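Local coordinates for DNA photolyase (Agrobacterium tumefaciens, PDB 4U63), which repairs cyclobutane pyrimidine dimers in ultraviolet-damaged DNA with light, using a flavin cofactor, FAD, and a methenyltetrahydrofolate antenna chromophore, at residues A[25-30]-A[44-49]; A[114-119]-A[144-149]; A[249-254]-A[427-432]; A[347-352]-A[438-443]. One frame throughout, in Å; residues are numbered along the deposited sequence. Where two conformers were deposited one is given.

Interaction 1: residues A[25-30]-A[44-49]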
loop_
_atom_site.group_PDB
_atom_site.type_symbol
_atom_site.label_atom_id
_atom_site.label_comp_id
_atom_site.label_asym_id
_atom_site.label_seq_id
_atom_site.Cartn_x
_atom_site.Cartn_y
_atom_site.Cartn_z
ATOM N N ALA A 25 28.500 8.925 -22.949
ATOM C CA ALA A 25 27.899 9.879 -22.019
ATOM C C ALA A 25 27.259 9.150 -20.827
ATOM O O ALA A 25 26.876 7.981 -20.939
ATOM C CB ALA A 25 26.853 10.729 -22.724
ATOM N N PRO A 26 27.146 9.833 -19.675
ATOM C CA PRO A 26 26.386 9.240 -18.584
ATOM C C PRO A 26 24.889 9.098 -18.861
ATOM O O PRO A 26 24.349 9.645 -19.852
ATOM C CB PRO A 26 26.605 10.222 -17.419
ATOM C CG PRO A 26 27.856 10.951 -17.762
ATOM C CD PRO A 26 27.847 11.063 -19.253
ATOM N N VAL A 27 24.245 8.362 -17.969
ATOM C CA VAL A 27 22.801 8.171 -17.966
ATOM C C VAL A 27 22.302 8.341 -16.529
ATOM O O VAL A 27 22.879 7.773 -15.581
ATOM C CB VAL A 27 22.398 6.786 -18.543
ATOM C CG1 VAL A 27 23.214 5.651 -17.922
ATOM C CG2 VAL A 27 20.902 6.530 -18.362
ATOM N N ILE A 28 21.239 9.127 -16.371
ATOM C CA ILE A 28 20.617 9.337 -15.076
ATOM C C ILE A 28 19.456 8.367 -14.893
ATOM O O ILE A 28 18.613 8.223 -15.780
ATOM C CB ILE A 28 20.113 10.789 -14.936
ATOM C CG1 ILE A 28 21.314 11.748 -14.959
ATOM C CG2 ILE A 28 19.306 10.973 -13.657
ATOM C CD1 ILE A 28 20.956 13.162 -15.310
ATOM N N VAL A 29 19.426 7.704 -13.740
ATOM C CA VAL A 29 18.322 6.834 -13.362
ATOM C C VAL A 29 17.598 7.497 -12.211
ATOM O O VAL A 29 18.139 7.592 -11.110
ATOM C CB VAL A 29 18.788 5.430 -12.910
ATOM C CG1 VAL A 29 17.578 4.564 -12.566
ATOM C CG2 VAL A 29 19.623 4.768 -13.988
ATOM N N TRP A 30 16.375 7.943 -12.463
ATOM C CA TRP A 30 15.577 8.623 -11.443
ATOM C C TRP A 30 14.654 7.614 -10.750
ATOM O O TRP A 30 13.718 7.120 -11.367
ATOM C CB TRP A 30 14.790 9.784 -12.084
ATOM C CG TRP A 30 13.862 10.500 -11.141
ATOM C CD1 TRP A 30 13.943 10.547 -9.767
ATOM C CD2 TRP A 30 12.720 11.283 -11.500
ATOM N NE1 TRP A 30 12.923 11.294 -9.267
ATOM C CE2 TRP A 30 12.153 11.760 -10.302
ATOM C CE3 TRP A 30 12.112 11.618 -12.721
ATOM C CZ2 TRP A 30 11.004 12.562 -10.281
ATOM C CZ3 TRP A 30 10.959 12.417 -12.701
ATOM C CH2 TRP A 30 10.425 12.883 -11.486
ATOM N N LEU A 44 18.350 -1.521 -15.888
ATOM C CA LEU A 44 18.936 -2.368 -16.940
ATOM C C LEU A 44 19.180 -1.596 -18.231
ATOM O O LEU A 44 20.203 -1.788 -18.891
ATOM C CB LEU A 44 18.067 -3.600 -17.192
ATOM C CG LEU A 44 18.052 -4.600 -16.025
ATOM C CD1 LEU A 44 16.990 -5.664 -16.245
ATOM C CD2 LEU A 44 19.410 -5.251 -15.802
ATOM N N ALA A 45 18.246 -0.712 -18.586
ATOM C CA ALA A 45 18.442 0.190 -19.723
ATOM C C ALA A 45 19.676 1.079 -19.540
ATOM O O ALA A 45 20.445 1.292 -20.484
ATOM C CB ALA A 45 17.207 1.051 -19.935
ATOM N N ALA A 46 19.859 1.601 -18.326
ATOM C CA ALA A 46 21.033 2.426 -18.015
ATOM C C ALA A 46 22.336 1.623 -18.178
ATOM O O ALA A 46 23.338 2.137 -18.686
ATOM C CB ALA A 46 20.926 3.005 -16.612
ATOM N N VAL A 47 22.315 0.362 -17.760
ATOM C CA VAL A 47 23.484 -0.511 -17.919
ATOM C C VAL A 47 23.743 -0.769 -19.407
ATOM O O VAL A 47 24.885 -0.696 -19.863
ATOM C CB VAL A 47 23.319 -1.835 -17.140
ATOM C CG1 VAL A 47 24.439 -2.823 -17.467
ATOM C CG2 VAL A 47 23.303 -1.553 -15.650
ATOM N N GLU A 48 22.680 -1.037 -20.164
ATOM C CA GLU A 48 22.805 -1.292 -21.603
ATOM C C GLU A 48 23.316 -0.058 -22.345
ATOM O O GLU A 48 24.093 -0.169 -23.298
ATOM C CB GLU A 48 21.462 -1.743 -22.188
ATOM C CG GLU A 48 21.500 -2.116 -23.668
ATOM C CD GLU A 48 22.482 -3.234 -23.993
ATOM O OE1 GLU A 48 22.643 -4.160 -23.173
ATOM O OE2 GLU A 48 23.090 -3.192 -25.081
ATOM N N HIS A 49 22.868 1.111 -21.894
ATOM C CA HIS A 49 23.308 2.400 -22.431
ATOM C C HIS A 49 24.834 2.573 -22.381
ATOM O O HIS A 49 25.426 3.178 -23.274
ATOM C CB HIS A 49 22.613 3.508 -21.632
ATOM C CG HIS A 49 23.011 4.897 -22.011
ATOM N ND1 HIS A 49 24.190 5.477 -21.597
ATOM C CD2 HIS A 49 22.365 5.834 -22.744
ATOM C CE1 HIS A 49 24.258 6.709 -22.069
ATOM N NE2 HIS A 49 23.166 6.948 -22.771
#
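Strand 27-30 and helix 44-49 run almost exactly antiparallel, their axes 174° apart in direction and 8.8 Å apart at closest approach, with Val27 and Ala46 nearest each other. The methyl of Ala46 is the hub of the apolar part. Val29 presses CG2 onto Ala46 CB at 3.4 Å, a tight fit for two carbons, while Val27 CG1 meets the same CB at 3.7 Å and also touches the Ala46 carbonyl oxygen. One helical turn on, His49 swings its ring back over the strand, its CG anti to the backbone N (chi1 177°). Val27 CB sits over one face of this imidazole in a CH-pi contact, 3.9 Å from the ring centroid and only 15° off the normal. Ala25 O meets the ring edge in its plane, 3.1 Å from His49 CE1, a carbon-oxygen approach. A hydrogen bond between His49 NE2 and Asp113 OD1 helps to fix the ring's rotation. No hydrogen bond joins the two segments, so helix and strand meet through packing, including the imidazole face on Val27. The strand, this helix and strand 53-59 form a right-handed beta-alpha-beta unit in the Rossmann-like N-terminal domain of photolyases.

Interaction 2: residues A[114-119]-A[144-149]. With SO4 (sulfate ion), chain E; SO4 (sulfate ion), chain D.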
loop_
_atom_site.group_PDB
_atom_site.type_symbol
_atom_site.label_atom_id
_atom_site.label_comp_id
_atom_site.label_asym_id
_atom_site.label_seq_id
_atom_site.Cartn_x
_atom_site.Cartn_y
_atom_site.Cartn_z
ATOM N N THR A 114 20.861 10.974 -21.372
ATOM C CA THR A 114 19.655 10.191 -21.180
ATOM C C THR A 114 19.188 10.237 -19.732
ATOM O O THR A 114 20.005 10.222 -18.798
ATOM C CB THR A 114 19.891 8.712 -21.604
ATOM O OG1 THR A 114 20.319 8.666 -22.967
ATOM C CG2 THR A 114 18.628 7.851 -21.451
ATOM N N VAL A 115 17.869 10.300 -19.559
ATOM C CA VAL A 115 17.239 10.097 -18.270
ATOM C C VAL A 115 16.277 8.934 -18.435
ATOM O O VAL A 115 15.490 8.914 -19.377
ATOM C CB VAL A 115 16.446 11.320 -17.778
ATOM C CG1 VAL A 115 15.854 11.037 -16.398
ATOM C CG2 VAL A 115 17.329 12.562 -17.737
ATOM N N VAL A 116 16.356 7.969 -17.522
ATOM C CA VAL A 116 15.408 6.876 -17.487
ATOM C C VAL A 116 14.679 6.815 -16.153
ATOM O O VAL A 116 15.203 7.238 -15.110
ATOM C CB VAL A 116 16.076 5.508 -17.764
ATOM C CG1 VAL A 116 16.678 5.490 -19.162
ATOM C CG2 VAL A 116 17.130 5.175 -16.707
ATOM N N TRP A 117 13.465 6.289 -16.202
ATOM C CA TRP A 117 12.705 5.986 -15.011
ATOM C C TRP A 117 11.696 4.873 -15.257
ATOM O O TRP A 117 11.360 4.550 -16.394
ATOM C CB TRP A 117 11.995 7.236 -14.462
ATOM C CG TRP A 117 10.967 7.927 -15.372
ATOM C CD1 TRP A 117 9.731 7.449 -15.745
ATOM C CD2 TRP A 117 11.077 9.235 -15.953
ATOM N NE1 TRP A 117 9.084 8.377 -16.539
ATOM C CE2 TRP A 117 9.889 9.477 -16.682
ATOM C CE3 TRP A 117 12.074 10.222 -15.940
ATOM C CZ2 TRP A 117 9.669 10.669 -17.389
ATOM C CZ3 TRP A 117 11.855 11.406 -16.640
ATOM C CH2 TRP A 117 10.658 11.619 -17.357
ATOM N N ASN A 118 11.237 4.283 -14.166
ATOM C CA ASN A 118 10.145 3.339 -14.213
ATOM C C ASN A 118 8.834 4.084 -14.104
ATOM O O ASN A 118 8.672 4.965 -13.250
ATOM C CB ASN A 118 10.295 2.314 -13.103
ATOM C CG ASN A 118 11.502 1.433 -13.323
ATOM O OD1 ASN A 118 11.632 0.816 -14.382
ATOM N ND2 ASN A 118 12.395 1.383 -12.355
ATOM N N ARG A 119 7.902 3.722 -14.978
ATOM C CA ARG A 119 6.592 4.357 -15.015
ATOM C C ARG A 119 5.892 4.204 -13.675
ATOM O O ARG A 119 6.059 3.181 -12.976
ATOM C CB ARG A 119 5.722 3.737 -16.106
ATOM C CG ARG A 119 6.205 4.032 -17.496
ATOM C CD ARG A 119 5.495 3.173 -18.516
ATOM N NE ARG A 119 6.171 3.268 -19.802
ATOM C CZ ARG A 119 6.085 2.371 -20.779
ATOM N NH1 ARG A 119 5.344 1.266 -20.645
ATOM N NH2 ARG A 119 6.755 2.580 -21.908
ATOM N N ARG A 144 13.433 7.858 -21.450
ATOM C CA ARG A 144 12.779 6.569 -21.635
ATOM C C ARG A 144 12.173 6.099 -20.318
ATOM O O ARG A 144 12.820 6.171 -19.270
ATOM C CB ARG A 144 13.778 5.538 -22.162
ATOM C CG ARG A 144 14.476 5.956 -23.455
ATOM C CD ARG A 144 15.678 5.089 -23.742
ATOM N NE ARG A 144 15.292 3.697 -23.956
ATOM C CZ ARG A 144 16.121 2.652 -23.884
ATOM N NH1 ARG A 144 17.412 2.820 -23.597
ATOM N NH2 ARG A 144 15.653 1.424 -24.098
ATOM N N SER A 145 10.933 5.614 -20.385
ATOM C CA SER A 145 10.204 5.102 -19.216
ATOM C C SER A 145 9.848 3.637 -19.409
ATOM O O SER A 145 9.672 3.184 -20.542
ATOM C CB SER A 145 8.942 5.910 -18.960
ATOM O OG SER A 145 7.965 5.664 -19.951
ATOM N N PHE A 146 9.734 2.901 -18.300
ATOM C CA PHE A 146 9.597 1.438 -18.368
ATOM C C PHE A 146 8.506 0.871 -17.477
ATOM O O PHE A 146 8.194 1.411 -16.413
ATOM C CB PHE A 146 10.936 0.769 -18.018
ATOM C CG PHE A 146 12.031 1.124 -18.976
ATOM C CD1 PHE A 146 12.767 2.282 -18.796
ATOM C CD2 PHE A 146 12.296 0.325 -20.082
ATOM C CE1 PHE A 146 13.766 2.635 -19.695
ATOM C CE2 PHE A 146 13.295 0.670 -20.985
ATOM C CZ PHE A 146 14.030 1.827 -20.791
ATOM N N SER A 147 7.936 -0.234 -17.946
ATOM C CA SER A 147 6.943 -0.986 -17.193
ATOM C C SER A 147 7.618 -1.716 -16.033
ATOM O O SER A 147 8.842 -1.843 -16.001
ATOM C CB SER A 147 6.243 -2.003 -18.097
ATOM O OG SER A 147 7.147 -2.990 -18.567
ATOM N N GLY A 148 6.802 -2.201 -15.100
ATOM C CA GLY A 148 7.296 -2.933 -13.940
ATOM C C GLY A 148 6.392 -2.852 -12.721
ATOM O O GLY A 148 6.244 -3.834 -12.004
ATOM N N GLN A 149 5.790 -1.685 -12.488
ATOM C CA GLN A 149 4.945 -1.484 -11.316
ATOM C C GLN A 149 3.706 -2.386 -11.340
ATOM O O GLN A 149 3.265 -2.859 -10.290
ATOM C CB GLN A 149 4.509 -0.017 -11.202
ATOM C CG GLN A 149 3.677 0.280 -9.953
ATOM C CD GLN A 149 3.160 1.701 -9.905
ATOM O OE1 GLN A 149 3.165 2.394 -10.893
ATOM N NE2 GLN A 149 2.699 2.128 -8.738
HETATM S S SO4 E . 8.605 6.096 -23.352
HETATM O O1 SO4 E . 8.361 6.981 -24.506
HETATM O O2 SO4 E . 10.025 5.718 -23.263
HETATM O O3 SO4 E . 8.198 6.830 -22.135
HETATM O O4 SO4 E . 7.806 4.862 -23.501
HETATM S S SO4 D . 6.374 -0.423 -23.971
HETATM O O1 SO4 D . 6.407 1.046 -24.098
HETATM O O2 SO4 D . 7.625 -0.991 -24.510
HETATM O O3 SO4 D . 5.232 -0.942 -24.747
HETATM O O4 SO4 D . 6.223 -0.811 -22.550
HETATM O O HOH W 1 10.991 -1.999 -14.219
HETATM O O HOH W 2 6.951 0.714 -13.775
#
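Backbone bonds knit residues 114-118 and 144-146 into a parallel pair, Arg144 N to Val115 O and Trp117 N to Arg144 O both at 3.1 Å. Phe146 N to Trp117 O continues the ladder, and Arg119 N closes it on Phe146 O at 2.7 Å. The inner part is compact. On the face shared by Val116, Asn118 and Phe146, the phenylalanine ring offers its edge to Val116 CG1, 4.1 Å from CE1, backed by Leu41 and Ala45 of helix 41-49. On the other face Ser145 CB lies 3.5 Å from Trp117 NE1. The outer side is polar and hydrated. Arg119, extended from CG to NE, gives NE to Ser145 OG at 3.0 Å, nearly straight (170°) in the guanidinium plane; the Phe146 and Ser147 backbone lies over one face. Arg119 NH2 donates to two sulfates, probably from the crystallisation liquor, and NH1 to the chain D ion; Ser145 N holds the other. Water bridges Asn118 OD1 to Ser147 O, Asn118 ND2 being hydrogen-bonded to Asp34, and another joins Arg119 O and Phe146 O to Gln149 N. This is the border of a Rossmann-like parallel sheet, strand 142-146 being one of its two edge strands.

Interaction 3: residues A[249-254]-A[427-432]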
loop_
_atom_site.group_PDB
_atom_site.type_symbol
_atom_site.label_atom_id
_atom_site.label_comp_id
_atom_site.label_asym_id
_atom_site.label_seq_id
_atom_site.Cartn_x
_atom_site.Cartn_y
_atom_site.Cartn_z
ATOM N N ARG A 249 -6.421 -16.885 5.384
ATOM C CA ARG A 249 -6.351 -15.438 5.197
ATOM C C ARG A 249 -7.521 -14.648 5.783
ATOM O O ARG A 249 -7.375 -13.456 5.998
ATOM C CB ARG A 249 -6.183 -15.089 3.709
ATOM C CG ARG A 249 -7.361 -15.461 2.819
ATOM C CD ARG A 249 -7.059 -15.127 1.370
ATOM N NE ARG A 249 -7.202 -13.699 1.127
ATOM C CZ ARG A 249 -8.375 -13.079 0.952
ATOM N NH1 ARG A 249 -9.532 -13.760 0.985
ATOM N NH2 ARG A 249 -8.396 -11.769 0.741
ATOM N N ASP A 250 -8.662 -15.299 6.037
ATOM C CA ASP A 250 -9.854 -14.615 6.587
ATOM C C ASP A 250 -9.783 -14.358 8.096
ATOM O O ASP A 250 -10.586 -13.581 8.630
ATOM C CB ASP A 250 -11.133 -15.423 6.298
ATOM C CG ASP A 250 -11.515 -15.431 4.819
ATOM O OD1 ASP A 250 -11.279 -14.421 4.126
ATOM O OD2 ASP A 250 -12.065 -16.459 4.353
ATOM N N PHE A 251 -8.832 -14.998 8.774
ATOM C CA PHE A 251 -8.793 -15.032 10.228
ATOM C C PHE A 251 -7.622 -14.199 10.760
ATOM O O PHE A 251 -6.471 -14.635 10.680
ATOM C CB PHE A 251 -8.702 -16.490 10.680
ATOM C CG PHE A 251 -9.848 -17.331 10.185
ATOM C CD1 PHE A 251 -11.078 -17.300 10.831
ATOM C CD2 PHE A 251 -9.711 -18.134 9.058
ATOM C CE1 PHE A 251 -12.144 -18.059 10.375
ATOM C CE2 PHE A 251 -10.776 -18.895 8.601
ATOM C CZ PHE A 251 -11.990 -18.858 9.260
ATOM N N PRO A 252 -7.909 -12.997 11.312
ATOM C CA PRO A 252 -6.829 -12.072 11.659
ATOM C C PRO A 252 -5.854 -12.534 12.729
ATOM O O PRO A 252 -4.744 -12.024 12.769
ATOM C CB PRO A 252 -7.575 -10.806 12.130
ATOM C CG PRO A 252 -8.911 -11.278 12.521
ATOM C CD PRO A 252 -9.228 -12.397 11.581
ATOM N N ALA A 253 -6.258 -13.469 13.579
ATOM C CA ALA A 253 -5.344 -14.019 14.593
ATOM C C ALA A 253 -4.235 -14.837 13.947
ATOM O O ALA A 253 -3.165 -15.015 14.537
ATOM C CB ALA A 253 -6.112 -14.870 15.592
ATOM N N LYS A 254 -4.489 -15.341 12.742
ATOM C CA LYS A 254 -3.528 -16.212 12.063
ATOM C C LYS A 254 -2.562 -15.424 11.208
ATOM O O LYS A 254 -2.991 -14.582 10.416
ATOM C CB LYS A 254 -4.263 -17.221 11.201
ATOM C CG LYS A 254 -5.185 -18.100 12.018
ATOM C CD LYS A 254 -5.884 -19.151 11.184
ATOM C CE LYS A 254 -6.743 -20.026 12.085
ATOM N NZ LYS A 254 -7.703 -20.851 11.313
ATOM N N GLU A 427 -16.894 -12.568 16.148
ATOM C CA GLU A 427 -17.122 -13.959 16.546
ATOM C C GLU A 427 -16.949 -14.944 15.380
ATOM O O GLU A 427 -16.540 -16.083 15.594
ATOM C CB GLU A 427 -18.505 -14.105 17.202
ATOM C CG GLU A 427 -18.550 -13.442 18.576
ATOM C CD GLU A 427 -19.936 -13.341 19.200
ATOM O OE1 GLU A 427 -20.951 -13.643 18.545
ATOM O OE2 GLU A 427 -20.009 -12.945 20.377
ATOM N N LYS A 428 -17.247 -14.501 14.159
ATOM C CA LYS A 428 -17.103 -15.348 12.969
ATOM C C LYS A 428 -15.632 -15.559 12.584
ATOM O O LYS A 428 -15.203 -16.693 12.340
ATOM C CB LYS A 428 -17.853 -14.728 11.788
ATOM C CG LYS A 428 -17.834 -15.547 10.505
ATOM C CD LYS A 428 -18.649 -14.866 9.414
ATOM C CE LYS A 428 -18.702 -15.709 8.151
ATOM N NZ LYS A 428 -19.449 -15.018 7.065
ATOM N N PHE A 429 -14.879 -14.461 12.523
ATOM C CA PHE A 429 -13.492 -14.479 12.040
ATOM C C PHE A 429 -12.426 -14.520 13.153
ATOM O O PHE A 429 -11.251 -14.697 12.851
ATOM C CB PHE A 429 -13.256 -13.289 11.092
ATOM C CG PHE A 429 -14.074 -13.356 9.821
ATOM C CD1 PHE A 429 -13.814 -14.334 8.867
ATOM C CD2 PHE A 429 -15.108 -12.452 9.581
ATOM C CE1 PHE A 429 -14.563 -14.408 7.697
ATOM C CE2 PHE A 429 -15.859 -12.521 8.410
ATOM C CZ PHE A 429 -15.586 -13.498 7.468
ATOM N N ASP A 430 -12.843 -14.363 14.416
ATOM C CA ASP A 430 -11.941 -14.419 15.574
ATOM C C ASP A 430 -12.646 -15.088 16.774
ATOM O O ASP A 430 -12.694 -14.545 17.886
ATOM C CB ASP A 430 -11.469 -12.993 15.915
ATOM C CG ASP A 430 -10.358 -12.962 16.954
ATOM O OD1 ASP A 430 -9.427 -13.789 16.875
ATOM O OD2 ASP A 430 -10.402 -12.082 17.845
ATOM N N GLY A 431 -13.170 -16.291 16.540
ATOM C CA GLY A 431 -14.040 -16.977 17.500
ATOM C C GLY A 431 -13.479 -17.149 18.897
ATOM O O GLY A 431 -14.183 -16.936 19.882
ATOM N N ASP A 432 -12.208 -17.529 18.986
ATOM C CA ASP A 432 -11.557 -17.710 20.286
ATOM C C ASP A 432 -11.082 -16.396 20.899
ATOM O O ASP A 432 -10.696 -16.380 22.063
ATOM C CB ASP A 432 -10.393 -18.706 20.176
ATOM C CG ASP A 432 -10.860 -20.115 19.829
ATOM O OD1 ASP A 432 -12.058 -20.428 20.013
ATOM O OD2 ASP A 432 -10.023 -20.915 19.371
HETATM O O HOH W 3 -8.967 -14.621 14.143
#
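Apolar packing centres on Phe429, which meets Asp250, Phe251 and Pro252 of the loop 249-254. Asp250 brings its CB, not its carboxylate, to the ring, 3.8 Å from Phe429 CE1. The two phenylalanines touch only marginally, Phe251 CE1 to Phe429 CD1 at 4.4 Å, without stacking. Pro252 CD comes slightly closer, 4.2 Å from Phe429 CB.

Carbon-oxygen contacts are closer. The carbonyl oxygen of Phe429, near the end of helix 422-429, lies at the edge of the Phe251 ring, 3.3 Å from CD1, and equally near Pro252 CD. With CG beside the backbone N (chi1 -58°) and the ring turned to chi2 -80°, Phe251 brings this edge to the oxygen. In the reverse direction Asp250 O approaches Phe429 CD1 obliquely; it is buried here and has no hydrogen-bond partner in the model.

Polar linkage across the contact goes through one water and no direct hydrogen bond. The water accepts from Ala253 N and donates to Asp430 OD1 and, at 2.6 Å, to Phe429 O. It thus ties the turn to the last residue of the helix and the one after it. The Asp430 carboxylate is also fixed by Tyr435 N and Val436 N, at the start of helix 434-439.

A type I beta turn, Phe251 to Lys254, closed by Lys254 N to Phe251 O, here packs against a helix end in the helical, FAD-binding part of the photolyase fold.

Interaction 4: residues A[347-352]-A[438-443]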
loop_
_atom_site.group_PDB
_atom_site.type_symbol
_atom_site.label_atom_id
_atom_site.label_comp_id
_atom_site.label_asym_id
_atom_site.label_seq_id
_atom_site.Cartn_x
_atom_site.Cartn_y
_atom_site.Cartn_z
ATOM N N VAL A 347 -13.062 -3.939 16.352
ATOM C CA VAL A 347 -12.747 -2.647 15.739
ATOM C C VAL A 347 -11.537 -2.052 16.446
ATOM O O VAL A 347 -10.571 -1.630 15.812
ATOM C CB VAL A 347 -13.949 -1.682 15.820
ATOM C CG1 VAL A 347 -13.574 -0.273 15.356
ATOM C CG2 VAL A 347 -15.109 -2.232 14.999
ATOM N N ASP A 348 -11.593 -2.053 17.770
ATOM C CA ASP A 348 -10.503 -1.500 18.576
ATOM C C ASP A 348 -9.184 -2.236 18.364
ATOM O O ASP A 348 -8.135 -1.610 18.227
ATOM C CB ASP A 348 -10.913 -1.446 20.039
ATOM C CG ASP A 348 -12.041 -0.445 20.280
ATOM O OD1 ASP A 348 -12.296 0.399 19.384
ATOM O OD2 ASP A 348 -12.672 -0.486 21.347
ATOM N N ALA A 349 -9.244 -3.560 18.293
ATOM C CA ALA A 349 -8.059 -4.359 17.989
ATOM C C ALA A 349 -7.411 -3.923 16.669
ATOM O O ALA A 349 -6.207 -3.709 16.612
ATOM C CB ALA A 349 -8.414 -5.837 17.963
ATOM N N GLY A 350 -8.219 -3.768 15.614
ATOM C CA GLY A 350 -7.713 -3.317 14.325
ATOM C C GLY A 350 -7.039 -1.962 14.370
ATOM O O GLY A 350 -5.921 -1.789 13.864
ATOM N N MET A 351 -7.706 -0.993 14.994
ATOM C CA MET A 351 -7.168 0.364 15.037
ATOM C C MET A 351 -5.883 0.422 15.870
ATOM O O MET A 351 -4.968 1.184 15.553
ATOM C CB MET A 351 -8.219 1.356 15.541
ATOM C CG MET A 351 -9.493 1.383 14.696
ATOM S SD MET A 351 -9.221 1.614 12.932
ATOM C CE MET A 351 -8.613 3.298 12.907
ATOM N N ARG A 352 -5.810 -0.406 16.907
ATOM C CA ARG A 352 -4.600 -0.485 17.737
ATOM C C ARG A 352 -3.466 -1.216 17.032
ATOM O O ARG A 352 -2.302 -0.820 17.152
ATOM C CB ARG A 352 -4.919 -1.116 19.081
ATOM C CG ARG A 352 -5.845 -0.241 19.896
ATOM C CD ARG A 352 -6.198 -0.908 21.207
ATOM N NE ARG A 352 -7.366 -0.308 21.842
ATOM C CZ ARG A 352 -7.708 -0.485 23.108
ATOM N NH1 ARG A 352 -6.958 -1.235 23.922
ATOM N NH2 ARG A 352 -8.809 0.100 23.593
ATOM N N ARG A 438 -4.724 -10.041 21.716
ATOM C CA ARG A 438 -3.402 -9.562 21.319
ATOM C C ARG A 438 -3.320 -8.047 21.357
ATOM O O ARG A 438 -2.353 -7.487 21.873
ATOM C CB ARG A 438 -3.065 -10.064 19.918
ATOM C CG ARG A 438 -1.703 -9.646 19.378
ATOM C CD ARG A 438 -1.401 -10.409 18.101
ATOM N NE ARG A 438 -1.319 -11.847 18.374
ATOM C CZ ARG A 438 -1.695 -12.824 17.543
ATOM N NH1 ARG A 438 -2.209 -12.565 16.334
ATOM N NH2 ARG A 438 -1.562 -14.089 17.936
ATOM N N PHE A 439 -4.339 -7.388 20.818
ATOM C CA PHE A 439 -4.339 -5.920 20.706
ATOM C C PHE A 439 -5.201 -5.164 21.708
ATOM O O PHE A 439 -5.069 -3.950 21.818
ATOM C CB PHE A 439 -4.691 -5.543 19.274
ATOM C CG PHE A 439 -3.664 -6.010 18.283
ATOM C CD1 PHE A 439 -2.433 -5.389 18.218
ATOM C CD2 PHE A 439 -3.914 -7.087 17.445
ATOM C CE1 PHE A 439 -1.469 -5.808 17.328
ATOM C CE2 PHE A 439 -2.954 -7.521 16.545
ATOM C CZ PHE A 439 -1.727 -6.885 16.485
ATOM N N VAL A 440 -6.065 -5.872 22.433
ATOM C CA VAL A 440 -6.845 -5.299 23.520
ATOM C C VAL A 440 -6.584 -6.209 24.744
ATOM O O VAL A 440 -7.488 -6.925 25.206
ATOM C CB VAL A 440 -8.349 -5.208 23.163
ATOM C CG1 VAL A 440 -9.074 -4.304 24.149
ATOM C CG2 VAL A 440 -8.545 -4.694 21.735
ATOM N N PRO A 441 -5.332 -6.189 25.267
ATOM C CA PRO A 441 -4.929 -7.100 26.346
ATOM C C PRO A 441 -5.679 -6.910 27.660
ATOM O O PRO A 441 -5.725 -7.824 28.459
ATOM C CB PRO A 441 -3.438 -6.790 26.529
ATOM C CG PRO A 441 -3.304 -5.376 26.092
ATOM C CD PRO A 441 -4.228 -5.275 24.913
ATOM N N GLU A 442 -6.266 -5.743 27.880
ATOM C CA GLU A 442 -7.132 -5.543 29.048
ATOM C C GLU A 442 -8.363 -6.472 29.077
ATOM O O GLU A 442 -8.966 -6.651 30.124
ATOM C CB GLU A 442 -7.587 -4.090 29.160
ATOM C CG GLU A 442 -8.393 -3.571 27.983
ATOM C CD GLU A 442 -7.537 -2.879 26.949
ATOM O OE1 GLU A 442 -6.524 -3.472 26.515
ATOM O OE2 GLU A 442 -7.885 -1.745 26.564
ATOM N N LEU A 443 -8.737 -7.034 27.924
ATOM C CA LEU A 443 -9.800 -8.041 27.852
ATOM C C LEU A 443 -9.297 -9.512 27.907
ATOM O O LEU A 443 -10.100 -10.426 27.781
ATOM C CB LEU A 443 -10.636 -7.812 26.575
ATOM C CG LEU A 443 -11.265 -6.420 26.467
ATOM C CD1 LEU A 443 -12.051 -6.286 25.170
ATOM C CD2 LEU A 443 -12.159 -6.122 27.661
HETATM O O HOH W 4 -9.073 0.585 26.662
#
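The guanidinium of Arg352 has Val440 over one face, CG1 lying 3.7 Å from NH1, and Glu442 OE2 at its edge, in plane. The Phe439 ring, by contrast, carries Arg438 CG of its own helix over one face, while Ala349 O approaches it obliquely. Helix 345-357 is met here by the end of helix 434-439 and the following 3-10 turn, within the all-helical FAD-binding domain of photolyases. Ala349 is the close point of the backbones: its CB packs on Phe439 CB at 4.0 Å and on Val440 CG2 at 3.9 Å. Phe439 ends its helix, and its carbonyl oxygen lies 3.3 Å from Arg352 CD, beside the extended arginine chain. The Phe439 ring itself passes on to Gln353 and Gln356, and meets Tyr435 edge-to-face. Glu442 folds toward the arginine, with CG between N and the carbonyl carbon (chi1 61°) and a bend at chi2. Arg352 NH2 is held by Gly340 O, which accepts a hydrogen bond from it, and by a water that donates on to Glu442 OE2. The salt bridge is a nearly straight bond, Arg352 NH1 to Glu442 OE2 at 2.8 Å and 173°, entering on the syn side, 25° out of the carboxylate plane.

In the fold
The four contacts form two pairs on opposite sides of the chain's centre. Interactions 1 and 2, centres 11 Å apart, share the parallel sheet of the N-terminal domain, where strands 27-31 and 114-118 are neighbours joined by backbone bonds of Ile28; helix 41-49 also reaches strand 142-146. Interactions 3 and 4, centres 13 Å apart, lie in the helical region around FAD and touch through Ala253 O and Arg438 NH1. Their segments alternate along the chain, 249-254, 347-352, 427-432, 438-443, so consecutive helices 422-429 and 434-439 each meet an earlier part of the chain. Interactions 1 and 3 are about 49 Å apart between centres, consistent with two separate domains.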